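Local coordinates for protein branched-chain-amino-acid aminotransferase (PDB 3UZO) that probably catalyses the reversible, pyridoxal-phosphate-dependent transfer of the amino group between leucine, valine or isoleucine and 2-oxoglutarate, at residues E116-A121 and F163-F168; Q252-P257 and L281-G286. All coordinates share one frame; numbering follows the deposited sequence.

Contact 1 (E116-A121 and F163-F168)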
loop_
_atom_site.group_PDB
_atom_site.type_symbol
_atom_site.label_atom_id
_atom_site.label_comp_id
_atom_site.label_asym_id
_atom_site.label_seq_id
_atom_site.Cartn_x
_atom_site.Cartn_y
_atom_site.Cartn_z
ATOM N N GLU A 116 4.854 11.981 -23.666
ATOM C CA GLU A 116 4.111 13.048 -24.318
ATOM C C GLU A 116 3.080 13.696 -23.402
ATOM O O GLU A 116 3.104 14.903 -23.163
ATOM C CB GLU A 116 3.402 12.475 -25.550
ATOM C CG GLU A 116 2.378 13.393 -26.185
ATOM C CD GLU A 116 2.993 14.366 -27.158
ATOM O OE1 GLU A 116 3.858 15.167 -26.739
ATOM O OE2 GLU A 116 2.610 14.324 -28.348
ATOM N N GLN A 117 2.159 12.887 -22.897
ATOM C CA GLN A 117 1.114 13.412 -22.036
ATOM C C GLN A 117 1.626 13.751 -20.640
ATOM O O GLN A 117 1.153 14.704 -20.016
ATOM C CB GLN A 117 -0.043 12.414 -21.948
ATOM C CG GLN A 117 -1.220 12.891 -21.079
ATOM C CD GLN A 117 -2.488 12.074 -21.307
ATOM O OE1 GLN A 117 -2.435 10.955 -21.821
ATOM N NE2 GLN A 117 -3.635 12.629 -20.912
ATOM N N PHE A 118 2.596 12.982 -20.157
ATOM C CA PHE A 118 3.139 13.214 -18.824
ATOM C C PHE A 118 3.867 14.545 -18.761
ATOM O O PHE A 118 3.595 15.392 -17.892
ATOM C CB PHE A 118 4.097 12.076 -18.438
ATOM C CG PHE A 118 4.653 12.181 -17.037
ATOM C CD1 PHE A 118 4.108 11.431 -15.996
ATOM C CD2 PHE A 118 5.735 13.015 -16.761
ATOM C CE1 PHE A 118 4.638 11.507 -14.697
ATOM C CE2 PHE A 118 6.272 13.099 -15.462
ATOM C CZ PHE A 118 5.719 12.339 -14.431
ATOM N N ILE A 119 4.799 14.730 -19.684
ATOM C CA ILE A 119 5.585 15.950 -19.723
ATOM C C ILE A 119 4.703 17.142 -20.076
ATOM O O ILE A 119 4.870 18.233 -19.526
ATOM C CB ILE A 119 6.740 15.831 -20.734
ATOM C CG1 ILE A 119 7.631 14.637 -20.368
ATOM C CG2 ILE A 119 7.560 17.109 -20.745
ATOM C CD1 ILE A 119 8.835 14.444 -21.287
ATOM N N ASP A 120 3.762 16.946 -20.991
ATOM C CA ASP A 120 2.883 18.045 -21.361
ATOM C C ASP A 120 2.054 18.479 -20.155
ATOM O O ASP A 120 1.786 19.669 -19.977
ATOM C CB ASP A 120 1.952 17.641 -22.508
ATOM C CG ASP A 120 0.983 18.751 -22.874
ATOM O OD1 ASP A 120 -0.182 18.701 -22.436
ATOM O OD2 ASP A 120 1.402 19.688 -23.585
ATOM N N ALA A 121 1.660 17.520 -19.320
ATOM C CA ALA A 121 0.873 17.847 -18.131
ATOM C C ALA A 121 1.698 18.698 -17.149
ATOM O O ALA A 121 1.211 19.692 -16.619
ATOM C CB ALA A 121 0.390 16.568 -17.442
ATOM N N PHE A 163 -9.599 5.212 -14.183
ATOM C CA PHE A 163 -8.464 5.805 -13.493
ATOM C C PHE A 163 -8.410 7.306 -13.702
ATOM O O PHE A 163 -8.984 7.849 -14.653
ATOM C CB PHE A 163 -7.145 5.201 -13.992
ATOM C CG PHE A 163 -7.090 3.705 -13.912
ATOM C CD1 PHE A 163 -7.710 2.918 -14.881
ATOM C CD2 PHE A 163 -6.446 3.079 -12.849
ATOM C CE1 PHE A 163 -7.691 1.527 -14.789
ATOM C CE2 PHE A 163 -6.423 1.693 -12.747
ATOM C CZ PHE A 163 -7.047 0.914 -13.717
ATOM N N ILE A 164 -7.713 7.972 -12.792
ATOM C CA ILE A 164 -7.512 9.399 -12.888
ATOM C C ILE A 164 -6.006 9.656 -12.856
ATOM O O ILE A 164 -5.256 8.983 -12.134
ATOM C CB ILE A 164 -8.172 10.153 -11.710
ATOM C CG1 ILE A 164 -9.680 10.273 -11.943
ATOM C CG2 ILE A 164 -7.517 11.515 -11.540
ATOM C CD1 ILE A 164 -10.422 11.013 -10.834
ATOM N N PHE A 165 -5.565 10.597 -13.678
ATOM C CA PHE A 165 -4.163 11.000 -13.717
ATOM C C PHE A 165 -4.222 12.486 -13.440
ATOM O O PHE A 165 -4.951 13.215 -14.117
ATOM C CB PHE A 165 -3.531 10.784 -15.088
ATOM C CG PHE A 165 -2.226 11.524 -15.276
ATOM C CD1 PHE A 165 -1.198 11.403 -14.343
ATOM C CD2 PHE A 165 -2.011 12.316 -16.406
ATOM C CE1 PHE A 165 0.022 12.053 -14.529
ATOM C CE2 PHE A 165 -0.790 12.971 -16.604
ATOM C CZ PHE A 165 0.229 12.837 -15.662
ATOM N N SER A 166 -3.463 12.942 -12.451
ATOM C CA SER A 166 -3.487 14.356 -12.109
ATOM C C SER A 166 -2.102 14.856 -11.750
ATOM O O SER A 166 -1.236 14.082 -11.331
ATOM C CB SER A 166 -4.450 14.583 -10.931
ATOM O OG SER A 166 -4.529 15.946 -10.559
ATOM N N VAL A 167 -1.889 16.150 -11.945
ATOM C CA VAL A 167 -0.619 16.768 -11.593
ATOM C C VAL A 167 -0.883 18.118 -10.948
ATOM O O VAL A 167 -1.513 18.986 -11.564
ATOM C CB VAL A 167 0.313 17.026 -12.825
ATOM C CG1 VAL A 167 1.676 17.548 -12.326
ATOM C CG2 VAL A 167 0.519 15.751 -13.622
ATOM N N PHE A 168 -0.450 18.283 -9.700
ATOM C CA PHE A 168 -0.589 19.575 -9.031
ATOM C C PHE A 168 0.814 19.971 -8.598
ATOM O O PHE A 168 1.729 19.131 -8.581
ATOM C CB PHE A 168 -1.571 19.520 -7.841
ATOM C CG PHE A 168 -1.123 18.673 -6.679
ATOM C CD1 PHE A 168 -0.268 19.192 -5.700
ATOM C CD2 PHE A 168 -1.608 17.379 -6.525
ATOM C CE1 PHE A 168 0.087 18.431 -4.577
ATOM C CE2 PHE A 168 -1.256 16.603 -5.403
ATOM C CZ PHE A 168 -0.409 17.137 -4.430
#

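Contact 2 (Q252-P257 and L281-G286)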
loop_
_atom_site.group_PDB
_atom_site.type_symbol
_atom_site.label_atom_id
_atom_site.label_comp_id
_atom_site.label_asym_id
_atom_site.label_seq_id
_atom_site.Cartn_x
_atom_site.Cartn_y
_atom_site.Cartn_z
ATOM N N GLN A 252 37.809 8.121 -3.396
ATOM C CA GLN A 252 37.886 7.887 -4.834
ATOM C C GLN A 252 36.718 7.123 -5.447
ATOM O O GLN A 252 36.592 7.058 -6.672
ATOM C CB GLN A 252 39.181 7.132 -5.153
ATOM C CG GLN A 252 40.422 7.746 -4.535
ATOM C CD GLN A 252 40.623 9.178 -4.965
ATOM O OE1 GLN A 252 40.756 9.467 -6.156
ATOM N NE2 GLN A 252 40.643 10.089 -4.000
ATOM N N LYS A 253 35.855 6.563 -4.611
ATOM C CA LYS A 253 34.754 5.762 -5.120
ATOM C C LYS A 253 33.389 6.082 -4.523
ATOM O O LYS A 253 33.247 6.247 -3.312
ATOM C CB LYS A 253 35.086 4.284 -4.893
ATOM C CG LYS A 253 34.239 3.294 -5.665
ATOM C CD LYS A 253 34.800 1.891 -5.471
ATOM C CE LYS A 253 34.111 0.868 -6.349
ATOM N NZ LYS A 253 34.766 -0.471 -6.221
ATOM N N PHE A 254 32.395 6.143 -5.403
ATOM C CA PHE A 254 31.005 6.432 -5.060
ATOM C C PHE A 254 30.278 5.092 -5.045
ATOM O O PHE A 254 30.205 4.404 -6.067
ATOM C CB PHE A 254 30.402 7.358 -6.135
ATOM C CG PHE A 254 28.934 7.670 -5.949
ATOM C CD1 PHE A 254 28.528 8.848 -5.325
ATOM C CD2 PHE A 254 27.959 6.796 -6.422
ATOM C CE1 PHE A 254 27.172 9.153 -5.176
ATOM C CE2 PHE A 254 26.593 7.090 -6.274
ATOM C CZ PHE A 254 26.203 8.272 -5.649
ATOM N N VAL A 255 29.737 4.721 -3.892
ATOM C CA VAL A 255 29.032 3.453 -3.766
ATOM C C VAL A 255 27.572 3.621 -3.361
ATOM O O VAL A 255 27.244 4.433 -2.496
ATOM C CB VAL A 255 29.726 2.537 -2.730
ATOM C CG1 VAL A 255 29.030 1.183 -2.684
ATOM C CG2 VAL A 255 31.196 2.374 -3.083
ATOM N N THR A 256 26.700 2.850 -4.001
ATOM C CA THR A 256 25.271 2.879 -3.697
ATOM C C THR A 256 24.731 1.461 -3.824
ATOM O O THR A 256 25.196 0.680 -4.659
ATOM C CB THR A 256 24.497 3.824 -4.658
ATOM O OG1 THR A 256 25.103 5.122 -4.636
ATOM C CG2 THR A 256 23.061 3.985 -4.210
ATOM N N PRO A 257 23.743 1.101 -2.988
ATOM C CA PRO A 257 23.182 -0.250 -3.048
ATOM C C PRO A 257 22.481 -0.650 -4.341
ATOM O O PRO A 257 21.913 0.181 -5.054
ATOM C CB PRO A 257 22.237 -0.292 -1.839
ATOM C CG PRO A 257 21.860 1.132 -1.637
ATOM C CD PRO A 257 23.158 1.863 -1.871
ATOM N N LEU A 281 35.284 10.203 -10.395
ATOM C CA LEU A 281 35.260 9.181 -9.356
ATOM C C LEU A 281 34.936 7.810 -9.922
ATOM O O LEU A 281 34.416 7.686 -11.031
ATOM C CB LEU A 281 34.199 9.516 -8.299
ATOM C CG LEU A 281 34.272 10.881 -7.620
ATOM C CD1 LEU A 281 33.078 11.045 -6.684
ATOM C CD2 LEU A 281 35.578 11.012 -6.863
ATOM N N GLU A 282 35.261 6.779 -9.152
ATOM C CA GLU A 282 34.954 5.411 -9.535
ATOM C C GLU A 282 33.510 5.256 -9.064
ATOM O O GLU A 282 33.100 5.918 -8.107
ATOM C CB GLU A 282 35.847 4.422 -8.779
ATOM C CG GLU A 282 37.320 4.481 -9.146
ATOM C CD GLU A 282 37.624 3.803 -10.469
ATOM O OE1 GLU A 282 37.435 2.570 -10.562
ATOM O OE2 GLU A 282 38.052 4.499 -11.416
ATOM N N VAL A 283 32.745 4.391 -9.715
ATOM C CA VAL A 283 31.358 4.200 -9.328
ATOM C C VAL A 283 31.005 2.716 -9.237
ATOM O O VAL A 283 31.433 1.910 -10.066
ATOM C CB VAL A 283 30.424 4.924 -10.332
ATOM C CG1 VAL A 283 30.044 3.997 -11.472
ATOM C CG2 VAL A 283 29.218 5.464 -9.614
ATOM N N GLU A 284 30.216 2.363 -8.227
ATOM C CA GLU A 284 29.822 0.981 -8.012
ATOM C C GLU A 284 28.437 0.839 -7.402
ATOM O O GLU A 284 28.093 1.529 -6.440
ATOM C CB GLU A 284 30.834 0.299 -7.083
ATOM C CG GLU A 284 30.421 -1.085 -6.601
ATOM C CD GLU A 284 31.395 -1.670 -5.584
ATOM O OE1 GLU A 284 32.610 -1.696 -5.867
ATOM O OE2 GLU A 284 30.945 -2.110 -4.503
ATOM N N GLU A 285 27.638 -0.053 -7.973
ATOM C CA GLU A 285 26.314 -0.339 -7.439
ATOM C C GLU A 285 26.466 -1.743 -6.871
ATOM O O GLU A 285 26.654 -2.702 -7.617
ATOM C CB GLU A 285 25.249 -0.330 -8.539
ATOM C CG GLU A 285 25.026 1.036 -9.183
ATOM C CD GLU A 285 23.942 1.006 -10.235
ATOM O OE1 GLU A 285 22.747 0.995 -9.864
ATOM O OE2 GLU A 285 24.284 0.979 -11.435
ATOM N N GLY A 286 26.421 -1.862 -5.551
ATOM C CA GLY A 286 26.576 -3.168 -4.944
ATOM C C GLY A 286 26.120 -3.203 -3.506
ATOM O O GLY A 286 25.425 -2.299 -3.044
HETATM O O HOH W 1 21.306 1.178 -7.690
#

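Contact 1 (E116-A121 and F163-F168)
Phe165 supplies the main bump of this contact: its ring rises from strand 163-168 and fits against the hollow that Gln117, Phe118 and Ala121 form on helix 116-121. With CG anti to the backbone N (chi1 164°), the ring is carried off the strand far enough to meet the helix with its CE2 and CZ atoms. Phe165 CE2 lies 3.9 Å from Ala121 CB. Phe165 CZ reaches Phe118 CD1 at 4.1 Å, where the two aromatic side chains cross at about a right angle. At the ring's rim, near its plane, the carbonyl Gln117 O stands 4.3 Å from Phe165 CE2; that oxygen is already bonded to Ala121 N within the helix. Next along the strand on this face, Val167 offers a smaller bump, its CG2 touching Ala121 CB at 3.9 Å, so one methyl fills the dip between ring and valine branch. No hydrogen bond crosses the contact; the amide of Gln117 turns instead to Tyr40 and Asp50. Met101 of helix 94-107 also packs on both phenylalanines. The segment axes come within 9.5 Å at closest, 32° between their directions, as in the two-layer alpha+beta packing of a helix on one face of an antiparallel sheet.

Contact 2 (Q252-P257 and L281-G286)
Lys253 and Glu284 join across two neighbouring parallel strands. Lys253 CB lies 4.0 Å from Glu282 CB, and Lys253 CG closes on the same Glu282 CB at 3.7 Å. From there the extended chain leaves Glu282 for the next residue on this face: Lys253 CE packs 3.4 Å from Glu284 CB, and Lys253 NZ ends 2.5 Å from Glu284 OE1, a short salt bridge. The ammonium meets that oxygen on its anti side, 29° out of the carboxylate plane. Glu284 is itself stretched out, CG opposite the backbone N (chi1 171°), which carries its carboxylate to the height of the lysine tip. Between the strands run five backbone hydrogen bonds, the first from Glu282 N to Gln252 O and the last from Gly286 N to Thr256 O. On the other face Phe254 CD2 touches Val283 CG2 at 3.7 Å, the two side chains lying side by side against Leu272 of helix 266-277. A water bridges Pro257 O and Glu285 OE1. These strands are the two arms of a beta-alpha-beta crossover through that helix. Lys253 and Glu284 thus pair charges on one face; on the other, apolar packing meets the helix, with Glu285 and its water at one end, while main-chain bonds fix the parallel register.

How the contacts relate
Contact 1 and contact 2 lie on opposite sides of the chain's centre, with centres 34 Å apart and nearest atoms about 21 Å apart; they share no element. The first joins helix 115-128 to strand 162-172 of the antiparallel sheet, whereas the second pairs strand 253-257 with strand 282-286, which has no other partner in the mixed sheet of this chain. Four of the five touching residues of contact 1 are buried, but only four of twelve in contact 2, and the chemistry follows: a layer-to-layer interface of 193 Å² without polar bonds, against 573 Å² held by main-chain bonds and a salt bridge. Neither touches the cofactor: the side chains of Phe118 and Thr256 are each about 10 Å from bound pyridoxal phosphate.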